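Local coordinates for protein 4-hydroxyphenylpyruvate dioxygenase (Pseudomonas putida, PDB 5HMQ) that catalyses the metal-dependent dehydration of 3-dehydroshikimate to protocatechuate, a step in the breakdown of quinate and shikimate, at residues N36-Y41 / R46-M51; N152-A157 / L162-D167; K318-A323 / F600-R605. All coordinates share one frame; numbering follows the deposited sequence.

Overall arrangement
Interactions 1 and 2 belong to the N-terminal TIM barrel, their centres 28 Å apart, whereas interaction 3 lies in the dioxygenase-like C-terminal part, its centre 59 Å from that of interaction 1 and 61 Å from that of interaction 2. No helix or strand is shared between them, and none joins its segments by a direct hydrogen bond. Interaction 1 is a surface contact between two consecutive helices, built round a tyrosine ring and a selenomethionine. Interactions 2 and 3 are buried and aliphatic, with a phenylalanine face in interaction 3 and a bridging water in interaction 2. Their strands each supply a carboxylate to magnesium: the catalytic site in 162-167, a second site in 600-605.

Interaction 1. Residues N36-Y41 / R46-M51; sequences NDLLYY and RQVRQM
Y41 and M51 come from opposite directions and meet obliquely in a Met-aromatic contact: the methyl CE of the selenomethionine lies 3.4 Å from the phenol OH of Y41, and SE is 5.4 Å from the centroid of the Y41 ring. The selenium stands 48° off the ring normal. M51 is bent at its last torsion (chi3 -69°), which turns CE from the chain's extended course to the hydroxyl end of the ring.

Aliphatic packing does the rest. V48 sends CG2 against the CD2-CE2 side of the Y41 ring, 3.5 Å from Y41 CE2, and the same methyl also receives L38, whose CD2 comes to 3.6 Å from V48 CG2. One valine branch is thereby shared by a ring and a leucine. Q47 brings its CB near the Y41 hydroxyl, while its amide oxygen OE1 turns to the backbone N of S44.

The contact joins helix 35-40 to helix 45-55 on the outside of the TIM barrel. L38 and V48 both reach I33 of strand 30-34 and L93 of helix 76-93, while Y41 and M51 rest on P17 of helix 16-25.

Interaction 2. Residues N152-A157 / L162-D167; sequences NLVRQA and LGVILD. With MG (magnesium ion), chain K.
Helix 152-157 runs back along strand 162-167, the two axes 8.2 Å apart and 165° between their directions, with V154 and G163 closest in the backbone. V154 carries most of the helix side of the contact. Its two methyls divide the strand between them: CG1 sits 3.6 Å from the carbonyl O of L162, and CG2 lies 4.0 Å from CG2 of V164, meeting that side chain at a slant. Between these, G163 presents bare backbone, and V154 CG1 comes 4.0 Å from G163 CA.

One turn further along the helix, A157 CB packs 3.6 Å from CD2 of L162. The leucine puts CG opposite its own backbone N (chi1 167°), with the CD2 branch directed at the alanine. A water links the two backbones as well, lying 2.6 Å from V154 O and 3.1 Å from L162 O; L162 O is also bonded by K188 NZ.

At the far end of the strand, beyond the helix contact, D167 OD2 binds magnesium at 2.1 Å, with two waters, E136, Q193 and E241 completing the coordination of the catalytic metal. R212 also bonds to OD2, while OD1 makes weak capping bonds at the start of helix 168-172.

The arrangement is the helix and second strand of a beta-alpha-beta unit of the TIM barrel: strand 162-167 lies parallel between strands 132-136 and 189-194, helix 147-157 packs on its outer side, and helix 112-128 flanks the contact through L119, which touches L162.

Interaction 3. Residues K318-A323 / F600-R605; sequences KRLGFA and FEIIQR. With MG (magnesium ion), chain L.
L320 sets CG opposite its carbonyl carbon (chi1 -79°), and F600 takes the corresponding first torsion (chi1 -65°); together these bring L320 CD1 over the F600 ring. The methyl makes a CH-pi contact with one face, 4.2 Å from the centroid and 22° off the ring normal. It is displaced toward the rim, with F600 CG among its nearest ring atoms at 4.0 Å. The other methyl, L320 CD2, branches away from the ring and packs 3.9 Å from I602 CD1, the two side chains sliding past each other in opposite directions. The two branches of one leucine thus span two residues on the same side of the strand.

L320 holds this position just as its helix ends. G321 follows with positive phi and forms a Schellman motif, including a bond from G321 N to K318 O of 2.8 Å. The contact joins the C-terminal end of helix 307-319 of the first VOC module to strand 599-606, which lies between strands 520-528 and 585-590 in the sheet of the second metal site. L317 and W316 of that helix also touch F600, and V543 adds to the cover over L320.

E601, lying between F600 and I602, points away from the leucine. Its OE1 binds magnesium at 2.3 Å, alongside H445, H523 and three waters. One of these waters donates to E601 OE2 at 2.8 Å, and H588 ND1 is hydrogen-bonded to the same oxygen. With OE1 held by the metal and OE2 by two hydrogen bonds, the rotation of the carboxylate is restrained.

Interaction 1. Residues N36-Y41 / R46-M51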
# COMPACT_ATOMS: atom_id res chain seq x y z
N ASN C 36 17.15 -5.81 15.11
CA ASN C 36 17.49 -5.00 13.95
C ASN C 36 16.92 -3.59 14.06
O ASN C 36 17.51 -2.65 13.52
CB ASN C 36 16.99 -5.68 12.67
CG ASN C 36 17.73 -5.20 11.43
OD1 ASN C 36 18.95 -5.05 11.43
ND2 ASN C 36 16.98 -4.93 10.36
N ASP C 37 15.78 -3.44 14.74
CA ASP C 37 15.22 -2.10 14.94
C ASP C 37 16.11 -1.25 15.83
O ASP C 37 16.24 -0.04 15.61
CB ASP C 37 13.81 -2.22 15.53
CG ASP C 37 12.79 -2.67 14.51
OD1 ASP C 37 12.82 -2.17 13.37
OD2 ASP C 37 11.96 -3.55 14.83
N LEU C 38 16.73 -1.85 16.85
CA LEU C 38 17.70 -1.12 17.67
C LEU C 38 18.89 -0.68 16.84
O LEU C 38 19.44 0.41 17.05
CB LEU C 38 18.17 -1.98 18.84
CG LEU C 38 17.30 -2.12 20.08
CD1 LEU C 38 18.06 -2.88 21.16
CD2 LEU C 38 16.87 -0.75 20.59
N LEU C 39 19.32 -1.52 15.90
CA LEU C 39 20.52 -1.24 15.12
C LEU C 39 20.37 0.04 14.30
O LEU C 39 21.34 0.77 14.11
CB LEU C 39 20.83 -2.43 14.21
CG LEU C 39 22.17 -2.49 13.50
CD1 LEU C 39 23.31 -2.52 14.51
CD2 LEU C 39 22.23 -3.71 12.60
N TYR C 40 19.16 0.32 13.83
CA TYR C 40 18.88 1.50 13.03
C TYR C 40 18.44 2.70 13.87
O TYR C 40 18.31 3.80 13.32
CB TYR C 40 17.81 1.18 11.98
CG TYR C 40 18.34 0.35 10.83
CD1 TYR C 40 18.61 -1.00 10.99
CD2 TYR C 40 18.55 0.92 9.58
CE1 TYR C 40 19.09 -1.76 9.95
CE2 TYR C 40 19.03 0.16 8.53
CZ TYR C 40 19.30 -1.18 8.72
OH TYR C 40 19.78 -1.93 7.67
N TYR C 41 18.21 2.51 15.16
CA TYR C 41 17.81 3.61 16.02
C TYR C 41 19.06 4.35 16.50
O TYR C 41 19.98 3.73 17.04
CB TYR C 41 17.00 3.09 17.21
CG TYR C 41 16.65 4.14 18.24
CD1 TYR C 41 15.93 5.27 17.88
CD2 TYR C 41 17.02 4.00 19.57
CE1 TYR C 41 15.60 6.24 18.82
CE2 TYR C 41 16.70 4.95 20.51
CZ TYR C 41 15.99 6.07 20.13
OH TYR C 41 15.66 7.02 21.07
N ARG C 46 19.06 2.53 26.55
CA ARG C 46 18.39 3.08 27.72
C ARG C 46 17.36 4.13 27.33
O ARG C 46 16.32 4.26 27.98
CB ARG C 46 19.42 3.65 28.68
CG ARG C 46 18.81 4.34 29.88
CD ARG C 46 19.89 4.80 30.83
NE ARG C 46 19.40 4.93 32.17
CZ ARG C 46 19.42 6.09 32.84
NH1 ARG C 46 19.93 7.20 32.28
NH2 ARG C 46 18.94 6.15 34.09
N GLN C 47 17.63 4.89 26.27
CA GLN C 47 16.62 5.81 25.75
C GLN C 47 15.40 5.06 25.23
O GLN C 47 14.28 5.58 25.32
CB GLN C 47 17.23 6.70 24.66
CG GLN C 47 18.23 7.71 25.21
CD GLN C 47 18.90 8.52 24.12
OE1 GLN C 47 19.62 7.97 23.28
NE2 GLN C 47 18.68 9.82 24.13
N VAL C 48 15.59 3.86 24.70
CA VAL C 48 14.44 3.03 24.34
C VAL C 48 13.65 2.65 25.59
O VAL C 48 12.42 2.72 25.61
CB VAL C 48 14.89 1.77 23.57
CG1 VAL C 48 13.70 0.88 23.26
CG2 VAL C 48 15.60 2.17 22.29
N ARG C 49 14.36 2.27 26.66
CA ARG C 49 13.69 1.97 27.92
C ARG C 49 12.90 3.17 28.43
O ARG C 49 11.80 3.01 28.96
CB ARG C 49 14.72 1.53 28.96
CG ARG C 49 14.14 1.22 30.32
CD ARG C 49 15.22 0.80 31.30
NE ARG C 49 14.66 0.23 32.52
CZ ARG C 49 15.38 -0.31 33.49
NH1 ARG C 49 16.70 -0.36 33.39
NH2 ARG C 49 14.78 -0.81 34.57
N GLN C 50 13.46 4.37 28.28
CA GLN C 50 12.76 5.57 28.74
C GLN C 50 11.51 5.84 27.91
O GLN C 50 10.47 6.22 28.46
CB GLN C 50 13.70 6.77 28.71
CG GLN C 50 13.13 8.01 29.38
CD GLN C 50 12.85 7.79 30.86
OE1 GLN C 50 13.74 7.38 31.61
NE2 GLN C 50 11.62 8.05 31.28
N MSE C 51 11.59 5.65 26.60
CA MSE C 51 10.44 5.85 25.72
C MSE C 51 9.28 4.93 26.10
O MSE C 51 8.13 5.36 26.15
CB MSE C 51 10.82 5.64 24.25
CG MSE C 51 11.63 6.76 23.64
SE MSE C 51 11.75 6.65 21.69
CE MSE C 51 12.87 5.07 21.53

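Interaction 2. Residues N152-A157 / L162-D167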
# COMPACT_ATOMS: atom_id res chain seq x y z
N ASN C 152 10.82 -31.20 25.03
CA ASN C 152 11.67 -32.34 25.39
C ASN C 152 13.02 -31.86 25.92
O ASN C 152 13.49 -32.33 26.96
CB ASN C 152 11.87 -33.25 24.19
CG ASN C 152 12.64 -34.52 24.53
OD1 ASN C 152 12.92 -34.79 25.70
ND2 ASN C 152 13.02 -35.28 23.51
N LEU C 153 13.65 -30.92 25.21
CA LEU C 153 14.96 -30.43 25.63
C LEU C 153 14.85 -29.53 26.85
O LEU C 153 15.68 -29.61 27.77
CB LEU C 153 15.64 -29.70 24.48
CG LEU C 153 15.90 -30.53 23.22
CD1 LEU C 153 16.48 -29.67 22.10
CD2 LEU C 153 16.83 -31.70 23.53
N VAL C 154 13.84 -28.66 26.88
CA VAL C 154 13.67 -27.75 28.02
C VAL C 154 13.38 -28.53 29.29
O VAL C 154 13.89 -28.21 30.37
CB VAL C 154 12.57 -26.71 27.71
CG1 VAL C 154 12.22 -25.92 28.96
CG2 VAL C 154 13.03 -25.77 26.61
N ARG C 155 12.55 -29.57 29.18
CA ARG C 155 12.23 -30.39 30.35
C ARG C 155 13.47 -31.08 30.89
O ARG C 155 13.72 -31.09 32.10
CB ARG C 155 11.15 -31.41 29.99
CG ARG C 155 10.69 -32.28 31.13
CD ARG C 155 9.69 -33.32 30.65
NE ARG C 155 10.18 -34.06 29.49
CZ ARG C 155 11.09 -35.03 29.55
NH1 ARG C 155 11.60 -35.40 30.72
NH2 ARG C 155 11.48 -35.64 28.44
N GLN C 156 14.27 -31.68 30.00
CA GLN C 156 15.47 -32.38 30.45
C GLN C 156 16.50 -31.42 31.03
O GLN C 156 17.20 -31.76 31.99
CB GLN C 156 16.08 -33.17 29.29
CG GLN C 156 15.21 -34.30 28.77
CD GLN C 156 15.91 -35.13 27.72
OE1 GLN C 156 17.01 -35.63 27.95
NE2 GLN C 156 15.29 -35.27 26.55
N ALA C 157 16.61 -30.21 30.46
CA ALA C 157 17.57 -29.24 30.99
C ALA C 157 17.19 -28.81 32.40
O ALA C 157 18.07 -28.61 33.25
CB ALA C 157 17.66 -28.04 30.06
N LEU C 162 15.00 -21.25 31.99
CA LEU C 162 14.90 -21.71 30.61
C LEU C 162 13.50 -22.23 30.36
O LEU C 162 13.05 -23.16 31.04
CB LEU C 162 15.94 -22.79 30.32
CG LEU C 162 15.75 -23.56 29.01
CD1 LEU C 162 15.96 -22.66 27.80
CD2 LEU C 162 16.67 -24.76 28.95
N GLY C 163 12.81 -21.64 29.39
CA GLY C 163 11.43 -22.00 29.12
C GLY C 163 11.11 -22.17 27.65
O GLY C 163 12.00 -22.12 26.80
N VAL C 164 9.84 -22.39 27.35
CA VAL C 164 9.37 -22.63 25.99
C VAL C 164 8.72 -21.37 25.45
O VAL C 164 7.97 -20.69 26.17
CB VAL C 164 8.39 -23.82 25.95
CG1 VAL C 164 7.82 -24.01 24.55
CG2 VAL C 164 9.09 -25.09 26.43
N ILE C 165 9.00 -21.04 24.19
CA ILE C 165 8.30 -20.00 23.47
C ILE C 165 7.54 -20.66 22.32
O ILE C 165 8.13 -21.43 21.56
CB ILE C 165 9.25 -18.91 22.95
CG1 ILE C 165 9.75 -18.04 24.11
CG2 ILE C 165 8.56 -18.05 21.89
CD1 ILE C 165 10.48 -16.78 23.68
N LEU C 166 6.25 -20.35 22.21
CA LEU C 166 5.38 -20.95 21.21
C LEU C 166 5.04 -19.92 20.14
O LEU C 166 4.73 -18.77 20.44
CB LEU C 166 4.10 -21.50 21.84
CG LEU C 166 4.27 -22.61 22.88
CD1 LEU C 166 2.95 -22.91 23.57
CD2 LEU C 166 4.83 -23.87 22.24
N ASP C 167 5.07 -20.37 18.88
CA ASP C 167 4.80 -19.53 17.72
C ASP C 167 3.79 -20.26 16.85
O ASP C 167 4.09 -21.33 16.31
CB ASP C 167 6.09 -19.24 16.95
CG ASP C 167 5.88 -18.32 15.75
OD1 ASP C 167 4.96 -18.56 14.94
OD2 ASP C 167 6.66 -17.36 15.61
MG MG K . 8.47 -16.47 16.22
O HOH W 1 14.29 -25.94 31.49
O HOH W 2 10.11 -15.46 16.85
O HOH W 3 9.48 -16.86 14.56

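Interaction 3. Residues K318-A323 / F600-R605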
# COMPACT_ATOMS: atom_id res chain seq x y z
N LYS C 318 -34.74 1.73 -13.20
CA LYS C 318 -36.06 1.38 -13.79
C LYS C 318 -35.96 0.37 -14.95
O LYS C 318 -36.79 -0.54 -15.04
CB LYS C 318 -36.89 2.64 -14.02
CG LYS C 318 -36.10 3.85 -14.38
CD LYS C 318 -36.80 5.20 -14.18
CE LYS C 318 -35.99 6.40 -14.51
NZ LYS C 318 -36.14 6.79 -15.88
N ARG C 319 -34.95 0.49 -15.83
CA ARG C 319 -34.84 -0.56 -16.84
C ARG C 319 -34.61 -1.94 -16.20
O ARG C 319 -35.05 -2.96 -16.75
CB ARG C 319 -33.75 -0.24 -17.84
CG ARG C 319 -33.96 1.09 -18.50
CD ARG C 319 -32.86 1.42 -19.47
NE ARG C 319 -33.17 2.60 -20.27
CZ ARG C 319 -32.58 3.78 -20.12
NH1 ARG C 319 -31.64 3.94 -19.20
NH2 ARG C 319 -32.92 4.80 -20.90
N LEU C 320 -33.94 -1.99 -15.05
CA LEU C 320 -33.79 -3.24 -14.30
C LEU C 320 -35.02 -3.60 -13.47
O LEU C 320 -34.98 -4.58 -12.73
CB LEU C 320 -32.55 -3.17 -13.39
CG LEU C 320 -31.22 -3.40 -14.11
CD1 LEU C 320 -30.06 -2.86 -13.27
CD2 LEU C 320 -31.04 -4.90 -14.40
N GLY C 321 -36.10 -2.83 -13.58
CA GLY C 321 -37.36 -3.18 -12.96
C GLY C 321 -37.71 -2.43 -11.70
O GLY C 321 -38.73 -2.75 -11.07
N PHE C 322 -36.91 -1.45 -11.29
CA PHE C 322 -37.18 -0.72 -10.06
C PHE C 322 -38.22 0.36 -10.30
O PHE C 322 -38.26 0.98 -11.37
CB PHE C 322 -35.89 -0.10 -9.51
CG PHE C 322 -34.95 -1.10 -8.91
CD1 PHE C 322 -34.04 -1.78 -9.71
CD2 PHE C 322 -34.96 -1.36 -7.55
CE1 PHE C 322 -33.18 -2.71 -9.16
CE2 PHE C 322 -34.09 -2.28 -6.99
CZ PHE C 322 -33.20 -2.96 -7.80
N ALA C 323 -39.07 0.58 -9.31
CA ALA C 323 -40.08 1.63 -9.35
C ALA C 323 -39.59 2.85 -8.57
O ALA C 323 -38.90 2.72 -7.56
CB ALA C 323 -41.40 1.14 -8.76
N PHE C 600 -24.09 -4.83 -12.63
CA PHE C 600 -25.15 -5.55 -11.93
C PHE C 600 -25.21 -6.99 -12.42
O PHE C 600 -24.73 -7.33 -13.51
CB PHE C 600 -26.51 -4.87 -12.12
CG PHE C 600 -26.59 -3.51 -11.49
CD1 PHE C 600 -26.27 -2.38 -12.22
CD2 PHE C 600 -26.97 -3.36 -10.17
CE1 PHE C 600 -26.34 -1.12 -11.65
CE2 PHE C 600 -27.05 -2.11 -9.59
CZ PHE C 600 -26.73 -0.99 -10.33
N GLU C 601 -25.80 -7.84 -11.59
CA GLU C 601 -25.94 -9.26 -11.87
C GLU C 601 -27.32 -9.72 -11.45
O GLU C 601 -27.82 -9.32 -10.40
CB GLU C 601 -24.86 -10.08 -11.14
CG GLU C 601 -24.99 -11.58 -11.32
CD GLU C 601 -23.96 -12.36 -10.53
OE1 GLU C 601 -23.31 -11.76 -9.65
OE2 GLU C 601 -23.80 -13.58 -10.78
N ILE C 602 -27.94 -10.54 -12.29
CA ILE C 602 -29.22 -11.18 -12.00
C ILE C 602 -28.99 -12.69 -11.98
O ILE C 602 -28.44 -13.24 -12.94
CB ILE C 602 -30.30 -10.80 -13.03
CG1 ILE C 602 -30.51 -9.29 -13.05
CG2 ILE C 602 -31.59 -11.55 -12.75
CD1 ILE C 602 -31.35 -8.81 -14.21
N ILE C 603 -29.41 -13.34 -10.90
CA ILE C 603 -29.15 -14.76 -10.71
C ILE C 603 -30.45 -15.49 -10.40
O ILE C 603 -31.43 -14.92 -9.92
CB ILE C 603 -28.13 -15.03 -9.58
CG1 ILE C 603 -28.76 -14.76 -8.21
CG2 ILE C 603 -26.89 -14.18 -9.76
CD1 ILE C 603 -27.99 -15.37 -7.06
N GLN C 604 -30.45 -16.79 -10.71
CA GLN C 604 -31.48 -17.72 -10.26
C GLN C 604 -30.78 -18.93 -9.66
O GLN C 604 -30.00 -19.61 -10.34
CB GLN C 604 -32.39 -18.15 -11.40
CG GLN C 604 -33.52 -19.09 -10.98
CD GLN C 604 -34.22 -19.73 -12.15
OE1 GLN C 604 -34.26 -19.17 -13.25
NE2 GLN C 604 -34.77 -20.92 -11.94
N ARG C 605 -31.04 -19.20 -8.38
CA ARG C 605 -30.48 -20.36 -7.70
C ARG C 605 -31.48 -21.50 -7.73
O ARG C 605 -32.65 -21.32 -7.39
CB ARG C 605 -30.11 -20.01 -6.26
CG ARG C 605 -29.22 -18.78 -6.17
CD ARG C 605 -28.72 -18.55 -4.76
NE ARG C 605 -27.35 -19.03 -4.62
CZ ARG C 605 -26.29 -18.25 -4.57
NH1 ARG C 605 -26.43 -16.93 -4.66
NH2 ARG C 605 -25.08 -18.77 -4.45
MG MG L . -21.55 -12.40 -8.33
O HOH W 4 -22.14 -14.36 -8.66
O HOH W 5 -19.70 -13.04 -6.99
O HOH W 6 -20.22 -12.66 -9.89